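Local coordinates for protein beta-catenin homolog sys-1 (Caenorhabditis elegans, PDB 3C2G) that acts as a transcription coregulator in the Wnt signalling asymmetry pathway, binding the TCF transcription factor POP-1 directly to activate or repress target genes, at residues I84-T89 with A137-Q142; R237-Q242 with V293-N298; H355-K360 with L409-P414; E541-S546 with D574-H579. One frame throughout, in Å; residues are numbered along the deposited sequence.

In the fold
The four contacts follow one another along the chain, each closing before the next opens, and no two share a helix. Contact 1 joins helices 71-90 and 134-150; contact 2 links the end of helix 224-239 to the loop before helix 298-311; contact 3 sets helix 357-365 against the loop after helix 388-409; contact 4 joins helices 539-544 and 563-579. Successive centres lie about 33, 35 and 34 Å apart, and those of contacts 1 and 4 about 77 Å. Such even spacing fits an elongated, all-helical armadillo domain, held together by packing between helices, and helix and loop, some 30 to 50 residues apart. Of the four, contact 3 reaches the bound POP-1 peptide.

Contact 1 (I84-T89 with A137-Q142); sequences ILRRFT and ANQVFQ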
loop_
_atom_site.group_PDB
_atom_site.type_symbol
_atom_site.label_atom_id
_atom_site.label_comp_id
_atom_site.label_asym_id
_atom_site.label_seq_id
_atom_site.Cartn_x
_atom_site.Cartn_y
_atom_site.Cartn_z
ATOM N N ILE A 84 -39.343 3.504 -5.216
ATOM C CA ILE A 84 -39.757 2.182 -4.776
ATOM C C ILE A 84 -38.531 1.278 -4.827
ATOM O O ILE A 84 -38.178 0.631 -3.840
ATOM C CB ILE A 84 -40.900 1.607 -5.664
ATOM C CG1 ILE A 84 -42.232 2.308 -5.364
ATOM C CG2 ILE A 84 -41.040 0.102 -5.462
ATOM C CD1 ILE A 84 -43.254 2.221 -6.511
ATOM N N LEU A 85 -37.864 1.257 -5.974
ATOM C CA LEU A 85 -36.677 0.426 -6.144
ATOM C C LEU A 85 -35.626 0.688 -5.066
ATOM O O LEU A 85 -35.077 -0.253 -4.500
ATOM C CB LEU A 85 -36.081 0.614 -7.540
ATOM C CG LEU A 85 -34.809 -0.163 -7.886
ATOM C CD1 LEU A 85 -34.942 -1.687 -7.680
ATOM C CD2 LEU A 85 -34.428 0.156 -9.315
ATOM N N ARG A 86 -35.368 1.964 -4.782
ATOM C CA ARG A 86 -34.419 2.336 -3.747
ATOM C C ARG A 86 -34.806 1.714 -2.417
ATOM O O ARG A 86 -33.966 1.151 -1.719
ATOM C CB ARG A 86 -34.318 3.855 -3.612
ATOM C CG ARG A 86 -33.316 4.324 -2.553
ATOM C CD ARG A 86 -33.117 5.838 -2.553
ATOM N NE ARG A 86 -34.341 6.521 -2.155
ATOM C CZ ARG A 86 -34.704 6.743 -0.897
ATOM N NH1 ARG A 86 -33.925 6.336 0.103
ATOM N NH2 ARG A 86 -35.852 7.364 -0.640
ATOM N N ARG A 87 -36.091 1.797 -2.091
ATOM C CA ARG A 87 -36.597 1.269 -0.835
ATOM C C ARG A 87 -36.418 -0.244 -0.714
ATOM O O ARG A 87 -36.090 -0.752 0.366
ATOM C CB ARG A 87 -38.044 1.713 -0.622
ATOM C CG ARG A 87 -38.129 3.212 -0.324
ATOM C CD ARG A 87 -39.549 3.751 -0.233
ATOM N NE ARG A 87 -39.658 4.581 0.967
ATOM C CZ ARG A 87 -39.509 5.901 0.997
ATOM N NH1 ARG A 87 -39.281 6.580 -0.115
ATOM N NH2 ARG A 87 -39.605 6.541 2.150
ATOM N N PHE A 88 -36.579 -0.946 -1.833
ATOM C CA PHE A 88 -36.309 -2.382 -1.910
ATOM C C PHE A 88 -34.866 -2.753 -1.580
ATOM O O PHE A 88 -34.580 -3.897 -1.239
ATOM C CB PHE A 88 -36.616 -2.904 -3.316
ATOM C CG PHE A 88 -38.069 -3.163 -3.571
ATOM C CD1 PHE A 88 -39.053 -2.641 -2.734
ATOM C CD2 PHE A 88 -38.458 -3.920 -4.676
ATOM C CE1 PHE A 88 -40.391 -2.882 -2.978
ATOM C CE2 PHE A 88 -39.808 -4.169 -4.934
ATOM C CZ PHE A 88 -40.776 -3.649 -4.082
ATOM N N THR A 89 -33.953 -1.799 -1.701
ATOM C CA THR A 89 -32.538 -2.098 -1.507
ATOM C C THR A 89 -32.053 -1.873 -0.071
ATOM O O THR A 89 -30.955 -2.308 0.284
ATOM C CB THR A 89 -31.640 -1.341 -2.510
ATOM O OG1 THR A 89 -31.847 0.065 -2.368
ATOM C CG2 THR A 89 -31.961 -1.759 -3.939
ATOM N N ALA A 137 -31.364 10.690 -11.585
ATOM C CA ALA A 137 -29.943 10.357 -11.509
ATOM C C ALA A 137 -29.488 10.134 -10.071
ATOM O O ALA A 137 -28.873 9.109 -9.754
ATOM C CB ALA A 137 -29.121 11.459 -12.150
ATOM N N ASN A 138 -29.807 11.084 -9.196
ATOM C CA ASN A 138 -29.326 11.025 -7.820
ATOM C C ASN A 138 -29.862 9.807 -7.104
ATOM O O ASN A 138 -29.204 9.227 -6.248
ATOM C CB ASN A 138 -29.681 12.300 -7.048
ATOM C CG ASN A 138 -29.250 12.232 -5.588
ATOM O OD1 ASN A 138 -30.090 12.264 -4.673
ATOM N ND2 ASN A 138 -27.929 12.100 -5.358
ATOM N N GLN A 139 -31.061 9.409 -7.487
ATOM C CA GLN A 139 -31.706 8.252 -6.910
ATOM C C GLN A 139 -31.091 6.935 -7.383
ATOM O O GLN A 139 -30.961 5.995 -6.606
ATOM C CB GLN A 139 -33.186 8.292 -7.244
ATOM C CG GLN A 139 -34.020 7.682 -6.167
ATOM C CD GLN A 139 -35.357 8.329 -6.059
ATOM O OE1 GLN A 139 -36.043 8.565 -7.071
ATOM N NE2 GLN A 139 -35.763 8.616 -4.822
ATOM N N VAL A 140 -30.713 6.870 -8.653
ATOM C CA VAL A 140 -30.039 5.694 -9.173
ATOM C C VAL A 140 -28.637 5.498 -8.550
ATOM O O VAL A 140 -28.235 4.363 -8.269
ATOM C CB VAL A 140 -29.978 5.734 -10.704
ATOM C CG1 VAL A 140 -29.109 4.601 -11.246
ATOM C CG2 VAL A 140 -31.399 5.657 -11.289
ATOM N N PHE A 141 -27.915 6.598 -8.314
ATOM C CA PHE A 141 -26.644 6.526 -7.573
ATOM C C PHE A 141 -26.834 5.979 -6.167
ATOM O O PHE A 141 -26.002 5.218 -5.696
ATOM C CB PHE A 141 -25.907 7.877 -7.526
ATOM C CG PHE A 141 -25.219 8.234 -8.816
ATOM C CD1 PHE A 141 -24.216 7.420 -9.334
ATOM C CD2 PHE A 141 -25.565 9.380 -9.506
ATOM C CE1 PHE A 141 -23.574 7.744 -10.517
ATOM C CE2 PHE A 141 -24.943 9.707 -10.685
ATOM C CZ PHE A 141 -23.937 8.885 -11.197
ATOM N N GLN A 142 -27.924 6.353 -5.500
ATOM C CA GLN A 142 -28.226 5.775 -4.180
ATOM C C GLN A 142 -28.557 4.272 -4.226
ATOM O O GLN A 142 -28.274 3.542 -3.274
ATOM C CB GLN A 142 -29.367 6.525 -3.512
ATOM C CG GLN A 142 -28.954 7.790 -2.788
ATOM C CD GLN A 142 -30.152 8.656 -2.468
ATOM O OE1 GLN A 142 -30.774 8.513 -1.409
ATOM N NE2 GLN A 142 -30.511 9.539 -3.401
#
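Helix-to-helix packing in the armadillo domain brings Arg86 of helix 71-90 against Gln139 and Gln142 of helix 134-150, where the backbones come nearest at Arg86 and Gln142, CA to CA 7.1 Å. The Arg86 chain starts straight, with CG anti to the backbone N and chi2 also anti, which carries CD beside Gln142; the bend at chi3 (66°) then turns NE and the guanidinium toward Gln139. Arg86 CD lies 3.7 Å from Gln142 OE1 and 3.9 Å from Gln142 CB. The Gln139 amide comes to the edge of the guanidinium, its NE2 3.7 Å from Arg86 NE; the two planes are nearly parallel (5°) but slightly offset, meeting at the edge rather than face on. Since both of those nitrogens are donors, this is van der Waals contact, and the polar mate of the guanidinium is Asp83, salt-bridged to Arg86 NH2. Gln142 turns its NE2 back to Asn138 O (3.1 Å, 161° at the hydrogen), on the face of that carbonyl opposite the one used by its own backbone N, which fixes the amide with OE1 near Arg86. A valine in place of Gln142 would probably leave a gap beside Arg86 CD and Asn138 O without its second donor. Around this pair, Leu85 reaches Ile143 and Val140 reaches Leu82, while Ile84 and Phe88 pack on helix 47-62.

Contact 2 (R237-Q242 with V293-N298); sequences RLIAGQ and VQYPNN
The Tyr295 ring is met over a face by Ile239 and at its edge by Ala240 O and Gln242 O, backbone carbonyls of the turn at the C-terminal side of helix 224-239. Ile239 CD1 sits 3.9 Å from the ring centroid and 19° off the normal, a CH-pi contact; CG1 stands between the backbone N and the carbonyl carbon (chi1 69°), which lifts the methyl over the ring. Pro296 CD lies over the opposite face, so the aromatic plane is sandwiched between aliphatic carbons. Ile239 O approaches Tyr295 CE1 to 3.2 Å. Further out, Tyr295 OH donates to Gln242 O (3.1 Å), reaching it from well above the carbonyl plane. The type I turn from Ile239 to Gln242, closed by Gln242 N to Ile239 O at 2.8 Å, brings both oxygens to the same ring. A phenylalanine in place of Tyr295 would probably leave Gln242 O without its hydroxyl donor and the ring's outer end without that tie to the turn. Beyond the ring, Asn297 caps the start of helix 298-311 through Leu300 N. Leu253 of helix 251-270 touches both Ile239 and Tyr295, and Tyr236 also packs on the tyrosine, so the loop leading into helix 298-311 is packed against helices 224-239 and 251-270.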
loop_
_atom_site.group_PDB
_atom_site.type_symbol
_atom_site.label_atom_id
_atom_site.label_comp_id
_atom_site.label_asym_id
_atom_site.label_seq_id
_atom_site.Cartn_x
_atom_site.Cartn_y
_atom_site.Cartn_z
ATOM N N ARG A 237 -6.827 22.734 -8.064
ATOM C CA ARG A 237 -6.893 24.105 -8.504
ATOM C C ARG A 237 -7.999 24.892 -7.818
ATOM O O ARG A 237 -7.839 26.077 -7.572
ATOM C CB ARG A 237 -7.054 24.178 -10.017
ATOM C CG ARG A 237 -5.735 24.083 -10.757
ATOM C CD ARG A 237 -5.933 24.204 -12.240
ATOM N NE ARG A 237 -4.754 24.811 -12.848
ATOM C CZ ARG A 237 -4.692 25.260 -14.101
ATOM N NH1 ARG A 237 -5.748 25.165 -14.905
ATOM N NH2 ARG A 237 -3.565 25.802 -14.546
ATOM N N LEU A 238 -9.110 24.231 -7.502
ATOM C CA LEU A 238 -10.270 24.930 -6.962
ATOM C C LEU A 238 -10.224 25.075 -5.453
ATOM O O LEU A 238 -10.844 25.980 -4.894
ATOM C CB LEU A 238 -11.563 24.235 -7.380
ATOM C CG LEU A 238 -11.911 24.320 -8.871
ATOM C CD1 LEU A 238 -12.952 23.251 -9.219
ATOM C CD2 LEU A 238 -12.392 25.703 -9.272
ATOM N N ILE A 239 -9.495 24.185 -4.793
ATOM C CA ILE A 239 -9.384 24.244 -3.345
ATOM C C ILE A 239 -8.127 24.986 -2.886
ATOM O O ILE A 239 -8.044 25.404 -1.727
ATOM C CB ILE A 239 -9.447 22.842 -2.694
ATOM C CG1 ILE A 239 -8.208 22.014 -2.998
ATOM C CG2 ILE A 239 -10.704 22.103 -3.115
ATOM C CD1 ILE A 239 -8.035 20.841 -2.068
ATOM N N ALA A 240 -7.179 25.174 -3.809
ATOM C CA ALA A 240 -5.817 25.596 -3.480
ATOM C C ALA A 240 -5.757 26.829 -2.587
ATOM O O ALA A 240 -5.081 26.813 -1.547
ATOM C CB ALA A 240 -4.991 25.797 -4.731
ATOM N N GLY A 241 -6.461 27.885 -2.973
ATOM C CA GLY A 241 -6.477 29.090 -2.155
ATOM C C GLY A 241 -7.426 29.065 -0.953
ATOM O O GLY A 241 -7.364 29.957 -0.105
ATOM N N GLN A 242 -8.296 28.054 -0.870
ATOM C CA GLN A 242 -9.329 28.000 0.170
ATOM C C GLN A 242 -8.772 27.759 1.567
ATOM O O GLN A 242 -7.984 26.837 1.790
ATOM C CB GLN A 242 -10.361 26.918 -0.143
ATOM C CG GLN A 242 -11.095 27.114 -1.457
ATOM C CD GLN A 242 -12.518 27.560 -1.259
ATOM O OE1 GLN A 242 -12.781 28.583 -0.623
ATOM N NE2 GLN A 242 -13.456 26.786 -1.804
ATOM N N VAL A 293 -0.720 17.462 -2.403
ATOM C CA VAL A 293 -0.534 17.347 -0.956
ATOM C C VAL A 293 0.054 18.591 -0.296
ATOM O O VAL A 293 0.372 18.567 0.882
ATOM C CB VAL A 293 0.248 16.080 -0.534
ATOM C CG1 VAL A 293 -0.459 14.831 -1.040
ATOM C CG2 VAL A 293 1.699 16.130 -1.005
ATOM N N GLN A 294 0.177 19.682 -1.045
ATOM C CA GLN A 294 0.441 20.994 -0.434
ATOM C C GLN A 294 -0.792 21.511 0.314
ATOM O O GLN A 294 -0.670 22.410 1.138
ATOM C CB GLN A 294 0.875 22.034 -1.480
ATOM C CG GLN A 294 2.172 21.706 -2.219
ATOM C CD GLN A 294 2.449 22.642 -3.410
ATOM O OE1 GLN A 294 3.493 23.297 -3.457
ATOM N NE2 GLN A 294 1.527 22.698 -4.369
ATOM N N TYR A 295 -1.980 20.970 0.032
ATOM C CA TYR A 295 -3.177 21.433 0.728
ATOM C C TYR A 295 -3.214 20.947 2.179
ATOM O O TYR A 295 -3.125 19.758 2.436
ATOM C CB TYR A 295 -4.477 21.073 0.004
ATOM C CG TYR A 295 -5.652 21.799 0.634
ATOM C CD1 TYR A 295 -5.949 23.115 0.274
ATOM C CD2 TYR A 295 -6.424 21.197 1.637
ATOM C CE1 TYR A 295 -6.986 23.806 0.861
ATOM C CE2 TYR A 295 -7.465 21.887 2.248
ATOM C CZ TYR A 295 -7.736 23.198 1.850
ATOM O OH TYR A 295 -8.763 23.911 2.429
ATOM N N PRO A 296 -3.378 21.874 3.137
ATOM C CA PRO A 296 -3.329 21.455 4.537
ATOM C C PRO A 296 -4.580 20.713 4.986
ATOM O O PRO A 296 -5.469 21.291 5.598
ATOM C CB PRO A 296 -3.148 22.773 5.301
ATOM C CG PRO A 296 -3.755 23.827 4.391
ATOM C CD PRO A 296 -3.612 23.326 2.975
ATOM N N ASN A 297 -4.623 19.424 4.677
ATOM C CA ASN A 297 -5.641 18.521 5.173
ATOM C C ASN A 297 -5.026 17.127 5.331
ATOM O O ASN A 297 -4.525 16.534 4.358
ATOM C CB ASN A 297 -6.831 18.481 4.215
ATOM C CG ASN A 297 -7.865 17.457 4.621
ATOM O OD1 ASN A 297 -7.689 16.256 4.407
ATOM N ND2 ASN A 297 -8.947 17.922 5.225
ATOM N N ASN A 298 -5.076 16.606 6.551
ATOM C CA ASN A 298 -4.362 15.390 6.899
ATOM C C ASN A 298 -4.857 14.108 6.247
ATOM O O ASN A 298 -4.058 13.212 5.963
ATOM C CB ASN A 298 -4.254 15.251 8.425
ATOM C CG ASN A 298 -3.398 16.346 9.032
ATOM O OD1 ASN A 298 -2.802 17.151 8.306
ATOM N ND2 ASN A 298 -3.330 16.392 10.356
#

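Contact 3 (H355-K360 with L409-P414); sequences HKQHVK and LMMWIP
Gln357 and Met411, the latter a selenomethionine, meet through the ends of two bent side chains. Gln357 starts with CG anti to its backbone N (chi1 -163°), then folds at chi2 (55°), and this bend carries its amide across to the loop after helix 388-409. In Met411 the extended chi2 brings SE to the amide nitrogen, and the turn at chi3 (58°) folds CE against the same nitrogen. Gln357 NE2 is 3.2 Å from Met411 SE and 3.3 Å from Met411 CE, while Gln357 OE1 rests 3.7 Å from Met411 CG. The amide packs against the end of the Met411 chain, without hydrogen bonding to it. Lys360, one helical turn on, adds a looser touch, its CE 4.2 Å from Met411 CG. Within the loop, Met411 CB lies over one face of the Trp412 indole, toward its rim, 3.8 Å above the plane. Lys360 passes Met411 with its CE, and beyond the two segments its ammonium forms a salt bridge with an acidic side chain of the bound POP-1 peptide; NZ also makes a weak hydrogen bond to Asn407 O. Met410 packs on an acidic side chain of the peptide too. Lysines meeting acidic residues of a TCF peptide are characteristic of the binding groove of beta-catenin armadillo domains.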
loop_
_atom_site.group_PDB
_atom_site.type_symbol
_atom_site.label_atom_id
_atom_site.label_comp_id
_atom_site.label_asym_id
_atom_site.label_seq_id
_atom_site.Cartn_x
_atom_site.Cartn_y
_atom_site.Cartn_z
ATOM N N HIS A 355 19.565 2.890 -6.586
ATOM C CA HIS A 355 20.119 2.693 -7.937
ATOM C C HIS A 355 20.206 3.961 -8.769
ATOM O O HIS A 355 20.332 3.877 -9.987
ATOM C CB HIS A 355 19.313 1.650 -8.741
ATOM C CG HIS A 355 19.236 0.302 -8.094
ATOM N ND1 HIS A 355 18.034 -0.305 -7.785
ATOM C CD2 HIS A 355 20.206 -0.558 -7.699
ATOM C CE1 HIS A 355 18.269 -1.483 -7.228
ATOM N NE2 HIS A 355 19.577 -1.660 -7.164
ATOM N N LYS A 356 20.137 5.131 -8.132
ATOM C CA LYS A 356 20.020 6.390 -8.860
ATOM C C LYS A 356 20.907 7.459 -8.221
ATOM O O LYS A 356 20.503 8.176 -7.289
ATOM C CB LYS A 356 18.559 6.859 -8.906
ATOM C CG LYS A 356 17.548 5.846 -9.419
ATOM C CD LYS A 356 16.120 6.412 -9.300
ATOM C CE LYS A 356 15.067 5.307 -9.088
ATOM N NZ LYS A 356 15.117 4.744 -7.706
ATOM N N GLN A 357 22.116 7.573 -8.759
ATOM C CA GLN A 357 23.150 8.435 -8.212
ATOM C C GLN A 357 22.717 9.890 -8.123
ATOM O O GLN A 357 22.787 10.492 -7.044
ATOM C CB GLN A 357 24.436 8.306 -9.035
ATOM C CG GLN A 357 25.665 8.826 -8.319
ATOM C CD GLN A 357 25.847 8.170 -6.961
ATOM O OE1 GLN A 357 25.934 6.947 -6.858
ATOM N NE2 GLN A 357 25.892 8.983 -5.913
ATOM N N HIS A 358 22.269 10.453 -9.246
ATOM C CA HIS A 358 21.774 11.842 -9.282
ATOM C C HIS A 358 20.652 12.117 -8.258
ATOM O O HIS A 358 20.578 13.215 -7.707
ATOM C CB HIS A 358 21.352 12.243 -10.701
ATOM C CG HIS A 358 20.146 11.512 -11.206
ATOM N ND1 HIS A 358 20.193 10.200 -11.632
ATOM C CD2 HIS A 358 18.855 11.908 -11.345
ATOM C CE1 HIS A 358 18.985 9.819 -12.012
ATOM N NE2 HIS A 358 18.158 10.837 -11.851
ATOM N N VAL A 359 19.816 11.111 -7.980
ATOM C CA VAL A 359 18.754 11.237 -6.963
ATOM C C VAL A 359 19.336 11.248 -5.549
ATOM O O VAL A 359 18.925 12.044 -4.700
ATOM C CB VAL A 359 17.644 10.143 -7.117
ATOM C CG1 VAL A 359 16.668 10.213 -5.982
ATOM C CG2 VAL A 359 16.902 10.303 -8.446
ATOM N N LYS A 360 20.297 10.362 -5.298
ATOM C CA LYS A 360 21.083 10.424 -4.066
ATOM C C LYS A 360 21.685 11.821 -3.880
ATOM O O LYS A 360 21.669 12.374 -2.767
ATOM C CB LYS A 360 22.184 9.370 -4.098
ATOM C CG LYS A 360 21.727 8.006 -3.657
ATOM C CD LYS A 360 22.154 6.934 -4.620
ATOM C CE LYS A 360 22.919 5.867 -3.890
ATOM N NZ LYS A 360 22.651 4.482 -4.362
ATOM N N LEU A 409 25.457 4.724 1.641
ATOM C CA LEU A 409 26.817 4.375 2.055
ATOM C C LEU A 409 27.601 3.586 1.003
ATOM O O LEU A 409 28.822 3.582 1.026
ATOM C CB LEU A 409 26.825 3.669 3.416
ATOM C CG LEU A 409 26.327 4.489 4.614
ATOM C CD1 LEU A 409 26.093 3.633 5.865
ATOM C CD2 LEU A 409 27.253 5.655 4.922
HETATM N N MSE A 410 26.891 2.957 0.075
HETATM C CA MSE A 410 27.510 2.234 -1.035
HETATM C C MSE A 410 28.498 3.099 -1.810
HETATM O O MSE A 410 29.627 2.670 -2.076
HETATM C CB MSE A 410 26.433 1.707 -1.981
HETATM C CG MSE A 410 25.325 0.947 -1.278
HETATM SE SE MSE A 410 25.654 -0.976 -1.060
HETATM C CE MSE A 410 27.490 -1.015 -0.358
HETATM N N MSE A 411 28.069 4.315 -2.150
HETATM C CA MSE A 411 28.894 5.306 -2.848
HETATM C C MSE A 411 30.353 5.347 -2.393
HETATM O O MSE A 411 31.257 5.445 -3.205
HETATM C CB MSE A 411 28.309 6.708 -2.654
HETATM C CG MSE A 411 26.963 6.957 -3.314
HETATM SE SE MSE A 411 26.184 8.665 -2.712
HETATM C CE MSE A 411 27.628 9.898 -3.243
ATOM N N TRP A 412 30.569 5.269 -1.087
ATOM C CA TRP A 412 31.837 5.667 -0.497
ATOM C C TRP A 412 32.709 4.528 -0.016
ATOM O O TRP A 412 33.791 4.764 0.522
ATOM C CB TRP A 412 31.581 6.633 0.652
ATOM C CG TRP A 412 30.830 7.816 0.221
ATOM C CD1 TRP A 412 31.170 8.676 -0.774
ATOM C CD2 TRP A 412 29.591 8.287 0.756
ATOM N NE1 TRP A 412 30.227 9.656 -0.892
ATOM C CE2 TRP A 412 29.244 9.446 0.037
ATOM C CE3 TRP A 412 28.742 7.844 1.779
ATOM C CZ2 TRP A 412 28.087 10.174 0.307
ATOM C CZ3 TRP A 412 27.594 8.570 2.047
ATOM C CH2 TRP A 412 27.276 9.722 1.311
ATOM N N ILE A 413 32.243 3.302 -0.200
ATOM C CA ILE A 413 33.026 2.146 0.191
ATOM C C ILE A 413 33.814 1.657 -1.023
ATOM O O ILE A 413 33.229 1.432 -2.090
ATOM C CB ILE A 413 32.150 1.049 0.829
ATOM C CG1 ILE A 413 31.423 1.627 2.050
ATOM C CG2 ILE A 413 33.000 -0.145 1.260
ATOM C CD1 ILE A 413 30.230 0.843 2.509
ATOM N N PRO A 414 35.151 1.537 -0.869
ATOM C CA PRO A 414 36.078 1.135 -1.933
ATOM C C PRO A 414 35.643 -0.129 -2.659
ATOM O O PRO A 414 35.637 -1.206 -2.070
ATOM C CB PRO A 414 37.397 0.884 -1.179
ATOM C CG PRO A 414 37.035 0.877 0.287
ATOM C CD PRO A 414 35.877 1.806 0.386
#

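Contact 4 (E541-S546 with D574-H579); sequences EVAQYS and DKILEH
His579 places CG anti to its carbonyl carbon (chi1 -54°), which turns the imidazole back along its own helix toward Lys575 O, while CB, placed by the backbone, rests against Ala543. His579 ND1 donates to Lys575 O at 3.0 Å, arriving nearly in line with the carbonyl, although the bond is bent at the hydrogen (143°) and the oxygen lies somewhat out of the ring plane. The tether fixes the rotation of the ring. Across the interface, the methyl of Ala543 enters between successive turns of helix 563-579: its CB is 4.0 Å from Ile576 CA, 4.1 Å from His579 CB and 4.4 Å from Lys575 O. With so small a side chain the two helices come very close, Ala543 CA lying 4.8 Å from Ile576 CA. Ile576 adds its CG1, 4.4 Å from Ala543 CB, so the methyl is met by both backbone and side chain. Ser546 turns its hydroxyl back to Val542 O (2.8 Å), giving this buried group a partner just beyond helix 539-544. The same two helices are also tied by the Lys575-Glu539 salt bridge; Val542 packs on Leu529, Leu532 and Met533 of helix 515-535, and Arg583 of helix 583-586 touches both Ser546 and Ile576, bridging the two segments.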
loop_
_atom_site.group_PDB
_atom_site.type_symbol
_atom_site.label_atom_id
_atom_site.label_comp_id
_atom_site.label_asym_id
_atom_site.label_seq_id
_atom_site.Cartn_x
_atom_site.Cartn_y
_atom_site.Cartn_z
ATOM N N GLU A 541 38.950 -8.602 21.677
ATOM C CA GLU A 541 37.728 -8.170 22.336
ATOM C C GLU A 541 36.491 -8.871 21.763
ATOM O O GLU A 541 35.651 -9.355 22.519
ATOM C CB GLU A 541 37.599 -6.632 22.240
ATOM C CG GLU A 541 36.625 -5.976 23.241
ATOM C CD GLU A 541 36.480 -4.442 23.086
ATOM O OE1 GLU A 541 35.745 -3.829 23.900
ATOM O OE2 GLU A 541 37.093 -3.841 22.165
ATOM N N VAL A 542 36.394 -8.938 20.437
ATOM C CA VAL A 542 35.255 -9.589 19.797
ATOM C C VAL A 542 35.174 -11.064 20.172
ATOM O O VAL A 542 34.104 -11.566 20.532
ATOM C CB VAL A 542 35.266 -9.429 18.248
ATOM C CG1 VAL A 542 34.273 -10.365 17.606
ATOM C CG2 VAL A 542 34.942 -8.007 17.857
ATOM N N ALA A 543 36.309 -11.748 20.092
ATOM C CA ALA A 543 36.371 -13.156 20.424
ATOM C C ALA A 543 35.936 -13.402 21.859
ATOM O O ALA A 543 35.045 -14.223 22.109
ATOM C CB ALA A 543 37.751 -13.688 20.191
ATOM N N GLN A 544 36.523 -12.680 22.808
ATOM C CA GLN A 544 36.175 -12.942 24.205
ATOM C C GLN A 544 34.774 -12.454 24.577
ATOM O O GLN A 544 34.128 -13.046 25.433
ATOM C CB GLN A 544 37.278 -12.522 25.194
ATOM C CG GLN A 544 37.498 -11.039 25.366
ATOM C CD GLN A 544 38.921 -10.685 25.835
ATOM O OE1 GLN A 544 39.674 -11.543 26.322
ATOM N NE2 GLN A 544 39.289 -9.410 25.681
ATOM N N TYR A 545 34.277 -11.422 23.905
ATOM C CA TYR A 545 32.887 -11.009 24.117
ATOM C C TYR A 545 31.860 -11.867 23.359
ATOM O O TYR A 545 30.661 -11.593 23.423
ATOM C CB TYR A 545 32.684 -9.524 23.803
ATOM C CG TYR A 545 33.110 -8.574 24.899
ATOM C CD1 TYR A 545 32.230 -8.212 25.913
ATOM C CD2 TYR A 545 34.393 -8.027 24.916
ATOM C CE1 TYR A 545 32.619 -7.329 26.925
ATOM C CE2 TYR A 545 34.792 -7.148 25.918
ATOM C CZ TYR A 545 33.904 -6.802 26.915
ATOM O OH TYR A 545 34.298 -5.925 27.901
ATOM N N SER A 546 32.317 -12.907 22.667
ATOM C CA SER A 546 31.415 -13.794 21.915
ATOM C C SER A 546 31.150 -15.159 22.551
ATOM O O SER A 546 30.734 -16.090 21.858
ATOM C CB SER A 546 31.945 -14.003 20.502
ATOM O OG SER A 546 31.762 -12.824 19.759
ATOM N N ASP A 574 38.383 -19.456 13.231
ATOM C CA ASP A 574 39.817 -19.512 13.407
ATOM C C ASP A 574 40.318 -18.350 14.249
ATOM O O ASP A 574 41.168 -18.535 15.118
ATOM C CB ASP A 574 40.531 -19.539 12.056
ATOM C CG ASP A 574 42.005 -19.872 12.190
ATOM O OD1 ASP A 574 42.327 -21.034 12.538
ATOM O OD2 ASP A 574 42.837 -18.965 11.961
ATOM N N LYS A 575 39.782 -17.161 14.007
ATOM C CA LYS A 575 40.157 -15.985 14.783
ATOM C C LYS A 575 39.667 -16.046 16.233
ATOM O O LYS A 575 40.331 -15.523 17.138
ATOM C CB LYS A 575 39.667 -14.711 14.098
ATOM C CG LYS A 575 40.467 -14.339 12.864
ATOM C CD LYS A 575 39.889 -13.120 12.185
ATOM C CE LYS A 575 40.679 -12.737 10.936
ATOM N NZ LYS A 575 42.071 -12.310 11.260
ATOM N N ILE A 576 38.518 -16.681 16.465
ATOM C CA ILE A 576 38.046 -16.868 17.840
ATOM C C ILE A 576 38.990 -17.807 18.615
ATOM O O ILE A 576 39.297 -17.565 19.785
ATOM C CB ILE A 576 36.572 -17.376 17.915
ATOM C CG1 ILE A 576 35.592 -16.298 17.459
ATOM C CG2 ILE A 576 36.207 -17.792 19.337
ATOM C CD1 ILE A 576 34.248 -16.849 17.052
ATOM N N LEU A 577 39.457 -18.860 17.949
ATOM C CA LEU A 577 40.291 -19.863 18.605
ATOM C C LEU A 577 41.725 -19.395 18.810
ATOM O O LEU A 577 42.405 -19.877 19.713
ATOM C CB LEU A 577 40.238 -21.194 17.863
ATOM C CG LEU A 577 38.840 -21.815 17.826
ATOM C CD1 LEU A 577 38.822 -23.113 17.052
ATOM C CD2 LEU A 577 38.305 -22.028 19.237
ATOM N N GLU A 578 42.174 -18.447 17.988
ATOM C CA GLU A 578 43.473 -17.809 18.183
ATOM C C GLU A 578 43.519 -17.072 19.519
ATOM O O GLU A 578 44.572 -17.002 20.146
ATOM C CB GLU A 578 43.793 -16.849 17.031
ATOM C CG GLU A 578 45.239 -16.328 16.979
ATOM C CD GLU A 578 45.528 -15.490 15.710
ATOM O OE1 GLU A 578 45.147 -15.930 14.585
ATOM O OE2 GLU A 578 46.146 -14.392 15.837
ATOM N N HIS A 579 42.382 -16.538 19.960
ATOM C CA HIS A 579 42.332 -15.786 21.225
ATOM C C HIS A 579 41.621 -16.514 22.384
ATOM O O HIS A 579 41.870 -16.221 23.549
ATOM C CB HIS A 579 41.754 -14.387 21.013
ATOM C CG HIS A 579 42.452 -13.600 19.951
ATOM N ND1 HIS A 579 41.962 -13.481 18.667
ATOM C CD2 HIS A 579 43.609 -12.894 19.976
ATOM C CE1 HIS A 579 42.788 -12.742 17.947
ATOM N NE2 HIS A 579 43.794 -12.370 18.718
#